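Side-chain contacts in modulator protein RSBR (Bacillus subtilis, PDB 2BNL), which regulates sigma-B activity in response to salt and heat stress, stimulating the RsbT kinase toward RsbS in vitro, this chain being its globin-like N-terminal domain: residues D39-N44 / A71-Q76; I50-L55 / N61-Q66; T86-F91 / P122-I127; T97-K102 / T110-Q115. All coordinates share one frame; numbering follows the deposited sequence.

Contact 1 (D39-N44 / A71-Q76); sequences DQVYEN and ALRAVQ
Arg73 of helix 64-76 meets Val41 and Asn44 of helix 39-54 through its guanidinium group, and all contacts between 39-44 and 71-76 depend on this one side chain. The backbones stay well apart, with the nearest CA atoms, those of Val41 and Ala74, separated by 10.3 Å. Arg73 spans that distance by placing CG anti to the backbone N (chi1 -169°) and bending only at chi3.

The hydrogen bonding across the pair is slight. Arg73 NH2 gives a proton to the backbone O of Val41 at 2.8 Å, but the N-H...O angle of 123° makes this bond weak. The charge is answered by Glu48, further along helix 39-54, which takes a salt bridge from NH1.

Carbon-to-guanidinium contacts fill in around these bonds. Asn44 CB lies 3.3 Å from Arg73 NH1 and almost as near to NH2, while Val41 CG1 comes to 3.7 Å from Arg73 NH2. Val41 O and Asn44 C lie at the guanidinium edge, near its plane.

A further hydrogen bond stays within helix 39-54. Gln40 NE2 donates to Asn44 OD1 over 2.8 Å at 162°, approaching from above the carbonyl plane and tethering the Asn44 amide to its own helix.

With only 132 Å² buried and no buried residue taking part, the chemistry implies a polar strap at the surface, anchored mainly by the ion pair to Glu48 and lightly by Val41 O.

Contact 2 (I50-L55 / N61-Q66); sequences IDILLL and NAAESQ
Ile52 and Leu55, near the end of helix 39-54, pack against Ala63 and Gln66, where the chain turns into helix 64-76. The CA atoms of Ile52 and Ala63 come within 5.6 Å.

Apolar contacts dominate. Ala63 CB meets Ile52 CG2 at 3.9 Å and Leu55 CB at 4.0 Å. The two branches of Ile52 divide the work: CG2, anti to the backbone N, faces Ala63, while CG1 lies 3.7 Å from Gln66 CB as the two side chains pass in opposite senses. An alanine in place of Ile52 would probably leave Gln66 CB without the CG1 it rests on and Ala63 with only Leu55 of its two apolar neighbours here, and open a gap next to Ile67 and Leu70, which the isoleucine also touches.

In a methyl-to-amide contact, Leu55 crosses Gln66 at about a right angle and sets CD1 against its amide, 3.6 Å from CD, with the amide N and O scarcely farther.

Polar bridging is left to one water, which accepts from Ala63 N at 2.9 Å and donates weakly to Leu55 O. Ala63 is the N-cap of helix 64-76 and third in the type I turn from Asn61 to Glu64, so the water engages an amide just before the helix.

With no direct hydrogen bond across 273 Å² of buried surface, the chemistry implies a junction held by shape, a water joining the backbones beside it.

Contact 3 (T86-F91 / P122-I127); sequences TALAEF and PINTEI
The last two helices of this globin-like domain, 81-100 and 109-135, meet in its interior through Leu88 on one side and Asn124 and Ile127 on the other. Their closest CA atoms, Leu88 and Asn124, are 7.1 Å apart.

Leu88 CD1 is the main point of contact. It lies 3.5 Å from Asn124 OD1 and 4.0 Å from Ile127 CD1, so one methyl touches both an amide and an aliphatic chain. Leu88 and Asn124 run past each other in opposite directions, which also brings Leu88 CB to 4.1 Å from Asn124 CG. With CG anti to the carbonyl carbon (chi1 -64°), Asn124 carries its amide over to Leu88.

The buried amide has a partner for each polar atom. Asn124 OD1 is hydrogen-bonded to Tyr49 OH of helix 39-54, and ND2 donates to a water at 2.9 Å. That water in turn donates to Leu88 O over 2.6 Å, tying the side chain of one helix to the backbone of the other. With a leucine at Asn124, Tyr49 OH would probably lose this partner and the water its link to helix 109-135, keeping only Leu88 O.

Thr125 and Glu126 meet Lys82 of the second subunit, so helix 109-135 serves both the core and the dimer interface. A close pairing of the two C-terminal helices, with helix 39-54 against both, is consistent with the G and H helices of the globin fold.

Contact 4 (T97-K102 / T110-Q115); sequences TKMNDK and TELIWQ
Leu112 gives up the most surface here, 85 Å², by inserting both methyls against Met99 and Asn100 toward the end of helix 81-100. Its CG stands anti to the backbone N (chi1 -180°), which carries the fork out from helix 109-135 toward the other segment.

The two methyls divide the contact unequally. Leu112 CD1 touches the selenomethionine Met99, lying 3.6 Å from its CE and 3.9 Å from SE; a bend at chi3 of Met99 turns that terminal methyl toward the leucine. Leu112 CD2 rests mainly on the backbone, 3.6 Å from Asn100 N, with Asn100 CB a little farther at 3.9 Å, and also comes to 3.8 Å from Met99 CB.

Asn100 contributes the least of the three, 23 Å². Its polar end looks to another partner, since OD1 is hydrogen-bonded to Ser109 OG at the start of helix 109-135, a polar tie beside the apolar contact. No hydrogen bond joins 97-102 directly to 110-115.

Residues 103-107, between the two helices, are not modelled, consistent with a mobile link beside this contact. Phe10 of helix 5-13 packs on Met99, Tyr96 of helix 81-100 touches Leu112, and Thr110, Ile113 and Trp114 of helix 109-135 meet the second subunit.

Contact 3 lies deepest, its centre about 5 Å from that of the chain, and it joins on to two of the others. It meets contact 2 where Ile52 CG2 packs 3.7 Å from Ile123 CG2, and contact 1 where Ala71 CB lies 3.8 Å from Ile127 O. Contacts 1 and 2 bind the same helices, 39-54 and 64-76, at places whose centres are about 16 Å apart. Contacts 3 and 4 likewise share helices 81-100 and 109-135, with centres about 17 Å apart, and both adjoin the second subunit. Contacts 1 and 4 stand on opposite sides of the chain's centre, about 28 Å between centres.

Contact 1 (D39-N44 / A71-Q76)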
# COMPACT_ATOMS: atom_id res chain seq x y z
N ASP A 39 10.48 -1.10 23.10
CA ASP A 39 10.83 0.15 22.41
C ASP A 39 11.97 0.03 21.43
O ASP A 39 11.87 0.59 20.32
CB ASP A 39 11.08 1.25 23.39
CG ASP A 39 9.76 1.68 24.12
OD1 ASP A 39 8.65 1.13 23.84
OD2 ASP A 39 9.86 2.54 25.04
N GLN A 40 13.10 -0.61 21.86
CA GLN A 40 14.22 -0.83 21.00
C GLN A 40 13.90 -1.63 19.73
O GLN A 40 14.47 -1.34 18.73
CB GLN A 40 15.39 -1.46 21.74
CG GLN A 40 16.64 -1.38 20.94
CD GLN A 40 17.17 0.07 20.87
OE1 GLN A 40 17.40 0.65 21.89
NE2 GLN A 40 17.36 0.63 19.65
N VAL A 41 13.03 -2.66 19.80
CA VAL A 41 12.67 -3.43 18.63
C VAL A 41 12.00 -2.49 17.64
O VAL A 41 12.34 -2.47 16.46
CB VAL A 41 11.79 -4.64 18.97
CG1 VAL A 41 11.17 -5.18 17.83
CG2 VAL A 41 12.69 -5.72 19.58
N TYR A 42 11.09 -1.66 18.13
CA TYR A 42 10.37 -0.76 17.17
C TYR A 42 11.26 0.33 16.65
O TYR A 42 11.20 0.66 15.40
CB TYR A 42 9.07 -0.24 17.82
CG TYR A 42 8.07 -1.30 18.23
CD1 TYR A 42 7.58 -2.21 17.31
CD2 TYR A 42 7.59 -1.41 19.52
CE1 TYR A 42 6.64 -3.20 17.63
CE2 TYR A 42 6.66 -2.41 19.83
CZ TYR A 42 6.21 -3.29 18.88
OH TYR A 42 5.32 -4.28 19.24
N GLU A 43 12.12 0.87 17.52
CA GLU A 43 13.12 1.82 17.06
C GLU A 43 14.03 1.25 15.94
O GLU A 43 14.32 1.90 14.97
CB GLU A 43 13.93 2.38 18.24
CG GLU A 43 14.98 3.37 17.83
CD GLU A 43 15.92 3.81 18.96
OE1 GLU A 43 15.38 4.09 20.04
OE2 GLU A 43 17.19 3.76 18.79
N ASN A 44 14.45 0.03 16.11
CA ASN A 44 15.32 -0.63 15.18
C ASN A 44 14.63 -0.86 13.83
O ASN A 44 15.24 -0.79 12.79
CB ASN A 44 15.84 -1.94 15.74
CG ASN A 44 16.92 -1.78 16.76
OD1 ASN A 44 17.30 -0.69 17.15
ND2 ASN A 44 17.35 -2.89 17.28
N ALA A 71 11.94 -7.27 5.88
CA ALA A 71 10.68 -8.01 5.72
C ALA A 71 10.75 -9.33 6.45
O ALA A 71 9.79 -9.73 7.14
CB ALA A 71 10.40 -8.22 4.23
N LEU A 72 11.86 -10.02 6.31
CA LEU A 72 12.10 -11.27 7.01
C LEU A 72 12.05 -11.15 8.52
O LEU A 72 11.43 -11.95 9.21
CB LEU A 72 13.44 -11.86 6.58
CG LEU A 72 13.89 -13.18 7.15
CD1 LEU A 72 12.93 -14.29 6.91
CD2 LEU A 72 15.30 -13.58 6.78
N ARG A 73 12.65 -10.08 9.04
CA ARG A 73 12.60 -9.82 10.48
C ARG A 73 11.17 -9.58 10.90
O ARG A 73 10.73 -10.10 11.96
CB ARG A 73 13.45 -8.57 10.80
CG ARG A 73 13.73 -8.26 12.23
CD ARG A 73 14.60 -6.86 12.32
NE ARG A 73 14.05 -6.17 13.48
CZ ARG A 73 14.34 -4.93 13.96
NH1 ARG A 73 15.21 -4.07 13.30
NH2 ARG A 73 13.68 -4.55 15.14
N ALA A 74 10.45 -8.77 10.15
CA ALA A 74 9.03 -8.56 10.43
C ALA A 74 8.18 -9.86 10.60
O ALA A 74 7.42 -10.04 11.58
CB ALA A 74 8.37 -7.56 9.45
N VAL A 75 8.31 -10.73 9.64
CA VAL A 75 7.76 -12.07 9.72
C VAL A 75 8.21 -12.76 10.98
O VAL A 75 7.34 -13.26 11.72
CB VAL A 75 8.15 -12.91 8.49
CG1 VAL A 75 7.67 -14.43 8.67
CG2 VAL A 75 7.55 -12.27 7.24
N GLN A 76 9.52 -12.78 11.25
CA GLN A 76 10.04 -13.65 12.31
C GLN A 76 9.61 -13.21 13.70
O GLN A 76 9.47 -14.05 14.57
CB GLN A 76 11.53 -13.84 12.22
CG GLN A 76 11.79 -14.57 10.89
CD GLN A 76 13.21 -14.98 10.68
OE1 GLN A 76 13.49 -15.93 9.89
NE2 GLN A 76 14.10 -14.29 11.31

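Contact 2 (I50-L55 / N61-Q66)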
# COMPACT_ATOMS: atom_id res chain seq x y z
N ILE A 50 14.23 3.81 7.62
CA ILE A 50 14.84 5.04 7.17
C ILE A 50 16.13 4.76 6.29
O ILE A 50 16.36 5.48 5.32
CB ILE A 50 15.21 6.03 8.34
CG1 ILE A 50 13.97 6.48 9.10
CG2 ILE A 50 15.70 7.46 7.85
CD1 ILE A 50 14.17 7.07 10.65
N ASP A 51 16.94 3.81 6.70
CA ASP A 51 18.17 3.44 6.00
C ASP A 51 17.83 2.95 4.57
O ASP A 51 18.52 3.30 3.66
CB ASP A 51 18.92 2.33 6.69
CG ASP A 51 19.73 2.79 7.89
OD1 ASP A 51 19.72 3.98 8.23
OD2 ASP A 51 20.37 1.90 8.47
N ILE A 52 16.74 2.21 4.43
CA ILE A 52 16.14 1.88 3.11
C ILE A 52 15.77 3.10 2.27
O ILE A 52 16.17 3.20 1.09
CB ILE A 52 14.96 0.90 3.20
CG1 ILE A 52 15.45 -0.48 3.68
CG2 ILE A 52 14.18 0.85 1.90
CD1 ILE A 52 14.40 -1.31 4.44
N LEU A 53 15.13 4.05 2.89
CA LEU A 53 14.71 5.24 2.21
C LEU A 53 15.92 5.98 1.70
O LEU A 53 15.91 6.44 0.55
CB LEU A 53 13.85 6.12 3.14
CG LEU A 53 12.58 5.54 3.71
CD1 LEU A 53 11.91 6.61 4.61
CD2 LEU A 53 11.64 4.97 2.77
N LEU A 54 16.95 6.10 2.54
CA LEU A 54 18.15 6.91 2.20
C LEU A 54 18.97 6.29 1.00
O LEU A 54 19.74 6.98 0.39
CB LEU A 54 18.98 7.14 3.48
CG LEU A 54 18.29 8.15 4.42
CD1 LEU A 54 19.11 8.26 5.68
CD2 LEU A 54 18.06 9.59 3.79
N LEU A 55 18.80 5.00 0.74
CA LEU A 55 19.37 4.28 -0.40
C LEU A 55 18.51 4.33 -1.63
O LEU A 55 18.93 3.90 -2.64
CB LEU A 55 19.56 2.80 -0.01
CG LEU A 55 20.60 2.51 1.06
CD1 LEU A 55 20.43 1.04 1.57
CD2 LEU A 55 22.01 2.74 0.49
N ASN A 61 15.66 -0.49 -6.00
CA ASN A 61 16.62 -1.54 -6.32
C ASN A 61 17.89 -1.56 -5.49
O ASN A 61 18.39 -2.68 -5.18
CB ASN A 61 16.94 -1.43 -7.79
CG ASN A 61 15.68 -1.77 -8.65
OD1 ASN A 61 15.17 -0.92 -9.38
ND2 ASN A 61 15.09 -2.92 -8.37
N ALA A 62 18.40 -0.39 -5.13
CA ALA A 62 19.68 -0.35 -4.39
C ALA A 62 19.56 -0.98 -2.97
O ALA A 62 20.50 -1.59 -2.44
CB ALA A 62 20.20 1.09 -4.30
N ALA A 63 18.38 -0.87 -2.42
CA ALA A 63 18.08 -1.36 -1.05
C ALA A 63 17.52 -2.79 -1.02
O ALA A 63 17.01 -3.21 -0.03
CB ALA A 63 17.15 -0.43 -0.36
N GLU A 64 17.73 -3.55 -2.09
CA GLU A 64 17.30 -4.97 -2.19
C GLU A 64 17.54 -5.82 -0.94
O GLU A 64 16.63 -6.47 -0.45
CB GLU A 64 18.02 -5.66 -3.40
CG GLU A 64 17.63 -7.09 -3.54
CD GLU A 64 18.27 -7.74 -4.78
OE1 GLU A 64 18.43 -7.06 -5.84
OE2 GLU A 64 18.61 -8.93 -4.70
N SER A 65 18.78 -5.88 -0.53
CA SER A 65 19.19 -6.67 0.58
C SER A 65 18.60 -6.13 1.94
O SER A 65 18.09 -6.93 2.77
CB SER A 65 20.73 -6.89 0.54
OG SER A 65 21.38 -5.95 1.39
N GLN A 66 18.60 -4.81 2.11
CA GLN A 66 18.08 -4.18 3.28
C GLN A 66 16.56 -4.45 3.40
O GLN A 66 16.02 -4.67 4.53
CB GLN A 66 18.40 -2.72 3.25
CG GLN A 66 19.93 -2.34 3.47
CD GLN A 66 20.76 -2.45 2.20
OE1 GLN A 66 20.22 -2.71 1.12
NE2 GLN A 66 22.10 -2.19 2.32
O HOH W 1 16.70 1.35 -3.24

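Contact 3 (T86-F91 / P122-I127)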
# COMPACT_ATOMS: atom_id res chain seq x y z
N THR A 86 -0.38 -1.46 7.48
CA THR A 86 -0.96 -0.34 8.19
C THR A 86 0.08 0.64 8.67
O THR A 86 -0.10 1.83 8.51
CB THR A 86 -1.88 -0.85 9.35
OG1 THR A 86 -2.79 -1.83 8.82
CG2 THR A 86 -2.61 0.31 10.12
N ALA A 87 1.17 0.14 9.28
CA ALA A 87 2.27 0.93 9.72
C ALA A 87 2.93 1.76 8.67
O ALA A 87 3.16 2.97 8.80
CB ALA A 87 3.34 0.06 10.41
N LEU A 88 3.30 1.10 7.60
CA LEU A 88 3.92 1.84 6.49
C LEU A 88 3.01 2.97 5.93
O LEU A 88 3.55 4.04 5.56
CB LEU A 88 4.37 0.88 5.40
CG LEU A 88 5.41 -0.12 5.81
CD1 LEU A 88 6.16 -0.76 4.61
CD2 LEU A 88 6.48 0.52 6.71
N ALA A 89 1.73 2.68 5.77
CA ALA A 89 0.68 3.71 5.35
C ALA A 89 0.70 4.93 6.30
O ALA A 89 0.78 6.09 5.88
CB ALA A 89 -0.68 3.09 5.24
N GLU A 90 0.70 4.65 7.60
CA GLU A 90 0.78 5.71 8.59
C GLU A 90 2.12 6.44 8.59
O GLU A 90 2.12 7.64 8.86
CB GLU A 90 0.53 5.14 10.05
CG GLU A 90 -0.78 5.07 10.51
CD GLU A 90 -1.58 6.38 10.25
OE1 GLU A 90 -1.32 7.44 10.86
OE2 GLU A 90 -2.45 6.31 9.34
N PHE A 91 3.27 5.77 8.30
CA PHE A 91 4.55 6.39 8.25
C PHE A 91 4.52 7.57 7.23
O PHE A 91 4.91 8.66 7.61
CB PHE A 91 5.64 5.43 7.82
CG PHE A 91 6.15 4.51 8.91
CD1 PHE A 91 5.47 4.36 10.17
CD2 PHE A 91 7.20 3.74 8.68
CE1 PHE A 91 5.90 3.50 11.10
CE2 PHE A 91 7.68 2.89 9.63
CZ PHE A 91 7.03 2.77 10.84
N PRO A 122 6.85 2.51 -4.50
CA PRO A 122 7.68 1.33 -4.94
C PRO A 122 8.54 0.63 -3.84
O PRO A 122 8.80 -0.57 -3.88
CB PRO A 122 8.56 1.93 -6.05
CG PRO A 122 8.59 3.41 -5.83
CD PRO A 122 7.29 3.79 -5.10
N ILE A 123 9.00 1.42 -2.87
CA ILE A 123 9.69 0.86 -1.70
C ILE A 123 8.78 -0.01 -0.89
O ILE A 123 9.05 -1.18 -0.61
CB ILE A 123 10.22 1.97 -0.80
CG1 ILE A 123 11.20 2.83 -1.53
CG2 ILE A 123 10.80 1.41 0.47
CD1 ILE A 123 11.63 4.23 -0.82
N ASN A 124 7.61 0.55 -0.53
CA ASN A 124 6.66 -0.24 0.27
C ASN A 124 6.13 -1.46 -0.41
O ASN A 124 5.94 -2.47 0.25
CB ASN A 124 5.44 0.64 0.75
CG ASN A 124 5.87 1.76 1.69
OD1 ASN A 124 6.97 1.67 2.29
ND2 ASN A 124 5.05 2.78 1.80
N THR A 125 5.84 -1.36 -1.70
CA THR A 125 5.36 -2.56 -2.49
C THR A 125 6.42 -3.66 -2.50
O THR A 125 6.13 -4.83 -2.41
CB THR A 125 4.93 -2.21 -3.90
OG1 THR A 125 6.04 -1.72 -4.66
CG2 THR A 125 3.75 -1.28 -3.92
N GLU A 126 7.66 -3.27 -2.55
CA GLU A 126 8.78 -4.22 -2.58
C GLU A 126 8.91 -4.83 -1.18
O GLU A 126 9.23 -5.99 -1.01
CB GLU A 126 10.05 -3.47 -2.91
CG GLU A 126 11.20 -4.37 -3.26
CD GLU A 126 10.86 -5.31 -4.43
OE1 GLU A 126 10.22 -4.80 -5.35
OE2 GLU A 126 11.13 -6.55 -4.33
N ILE A 127 8.79 -4.03 -0.16
CA ILE A 127 8.69 -4.61 1.17
C ILE A 127 7.56 -5.64 1.32
O ILE A 127 7.75 -6.75 1.91
CB ILE A 127 8.66 -3.51 2.30
CG1 ILE A 127 9.94 -2.69 2.37
CG2 ILE A 127 8.30 -4.14 3.69
CD1 ILE A 127 9.83 -1.44 3.20
O HOH W 2 5.52 4.67 3.95

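Contact 4 (T97-K102 / T110-Q115)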
# COMPACT_ATOMS: atom_id res chain seq x y z
N THR A 97 2.04 15.19 7.19
CA THR A 97 1.61 16.23 8.19
C THR A 97 2.83 17.13 8.54
O THR A 97 2.71 18.35 8.50
CB THR A 97 1.07 15.53 9.41
OG1 THR A 97 -0.03 14.70 9.03
CG2 THR A 97 0.55 16.51 10.50
N LYS A 98 4.01 16.52 8.80
CA LYS A 98 5.24 17.26 9.06
C LYS A 98 5.60 18.18 7.93
O LYS A 98 5.81 19.39 8.13
CB LYS A 98 6.49 16.37 9.35
CG LYS A 98 6.44 15.51 10.59
CD LYS A 98 5.73 16.25 11.76
CE LYS A 98 5.86 15.60 13.17
NZ LYS A 98 4.92 16.34 14.02
N MSE A 99 5.70 17.62 6.74
CA MSE A 99 6.10 18.40 5.57
C MSE A 99 5.10 19.47 5.17
O MSE A 99 5.46 20.56 4.73
CB MSE A 99 6.33 17.47 4.38
CG MSE A 99 7.56 16.65 4.57
SE MSE A 99 8.06 15.67 2.91
CE MSE A 99 8.72 17.32 1.80
N ASN A 100 3.81 19.13 5.30
CA ASN A 100 2.74 19.98 4.83
C ASN A 100 2.66 21.23 5.64
O ASN A 100 2.31 22.30 5.11
CB ASN A 100 1.38 19.33 4.93
CG ASN A 100 0.31 20.14 4.22
OD1 ASN A 100 0.49 20.59 3.06
ND2 ASN A 100 -0.84 20.23 4.83
N ASP A 101 2.96 21.09 6.93
CA ASP A 101 3.02 22.22 7.81
C ASP A 101 4.21 23.11 7.56
O ASP A 101 4.25 24.23 7.99
CB ASP A 101 2.77 21.78 9.26
CG ASP A 101 1.28 21.43 9.44
OD1 ASP A 101 0.45 22.39 9.30
OD2 ASP A 101 0.92 20.23 9.60
N LYS A 102 5.14 22.65 6.75
CA LYS A 102 6.09 23.57 6.16
C LYS A 102 5.61 23.77 4.72
O LYS A 102 6.32 24.32 3.89
CB LYS A 102 7.50 22.99 6.30
CG LYS A 102 7.92 22.76 7.78
CD LYS A 102 8.91 21.63 7.96
CE LYS A 102 10.27 21.95 7.27
NZ LYS A 102 11.45 21.25 7.95
N THR A 110 -1.53 18.86 -2.54
CA THR A 110 -1.79 17.77 -3.44
C THR A 110 -0.46 17.33 -4.10
O THR A 110 -0.13 16.17 -4.09
CB THR A 110 -2.94 18.17 -4.42
OG1 THR A 110 -4.12 18.33 -3.63
CG2 THR A 110 -3.23 17.11 -5.44
N GLU A 111 0.30 18.27 -4.61
CA GLU A 111 1.58 17.90 -5.17
C GLU A 111 2.58 17.31 -4.18
O GLU A 111 3.25 16.37 -4.53
CB GLU A 111 2.17 19.05 -6.05
CG GLU A 111 1.12 19.30 -7.29
CD GLU A 111 0.47 17.96 -7.94
OE1 GLU A 111 -0.81 17.82 -8.01
OE2 GLU A 111 1.27 17.06 -8.38
N LEU A 112 2.62 17.82 -2.95
CA LEU A 112 3.30 17.14 -1.89
C LEU A 112 2.90 15.68 -1.66
O LEU A 112 3.75 14.83 -1.49
CB LEU A 112 3.16 17.93 -0.59
CG LEU A 112 3.85 17.32 0.63
CD1 LEU A 112 5.40 17.16 0.41
CD2 LEU A 112 3.61 18.19 1.88
N ILE A 113 1.62 15.37 -1.59
CA ILE A 113 1.18 14.01 -1.53
C ILE A 113 1.70 13.16 -2.68
O ILE A 113 2.12 12.02 -2.48
CB ILE A 113 -0.37 13.95 -1.51
CG1 ILE A 113 -0.89 14.56 -0.20
CG2 ILE A 113 -0.89 12.48 -1.74
CD1 ILE A 113 -2.37 14.80 -0.25
N TRP A 114 1.61 13.66 -3.90
CA TRP A 114 2.07 12.88 -5.04
C TRP A 114 3.61 12.67 -5.05
O TRP A 114 4.11 11.61 -5.53
CB TRP A 114 1.53 13.52 -6.33
CG TRP A 114 0.05 13.47 -6.42
CD1 TRP A 114 -0.75 14.49 -6.71
CD2 TRP A 114 -0.82 12.33 -6.24
NE1 TRP A 114 -2.06 14.12 -6.66
CE2 TRP A 114 -2.13 12.79 -6.36
CE3 TRP A 114 -0.61 10.96 -5.93
CZ2 TRP A 114 -3.22 11.96 -6.26
CZ3 TRP A 114 -1.66 10.15 -5.82
CH2 TRP A 114 -2.98 10.65 -5.99
N GLN A 115 4.33 13.64 -4.53
CA GLN A 115 5.78 13.53 -4.33
C GLN A 115 6.10 12.49 -3.33
O GLN A 115 6.96 11.61 -3.53
CB GLN A 115 6.37 14.87 -3.85
CG GLN A 115 6.45 15.91 -4.94
CD GLN A 115 6.98 17.21 -4.38
OE1 GLN A 115 6.72 17.56 -3.22
NE2 GLN A 115 7.84 17.84 -5.14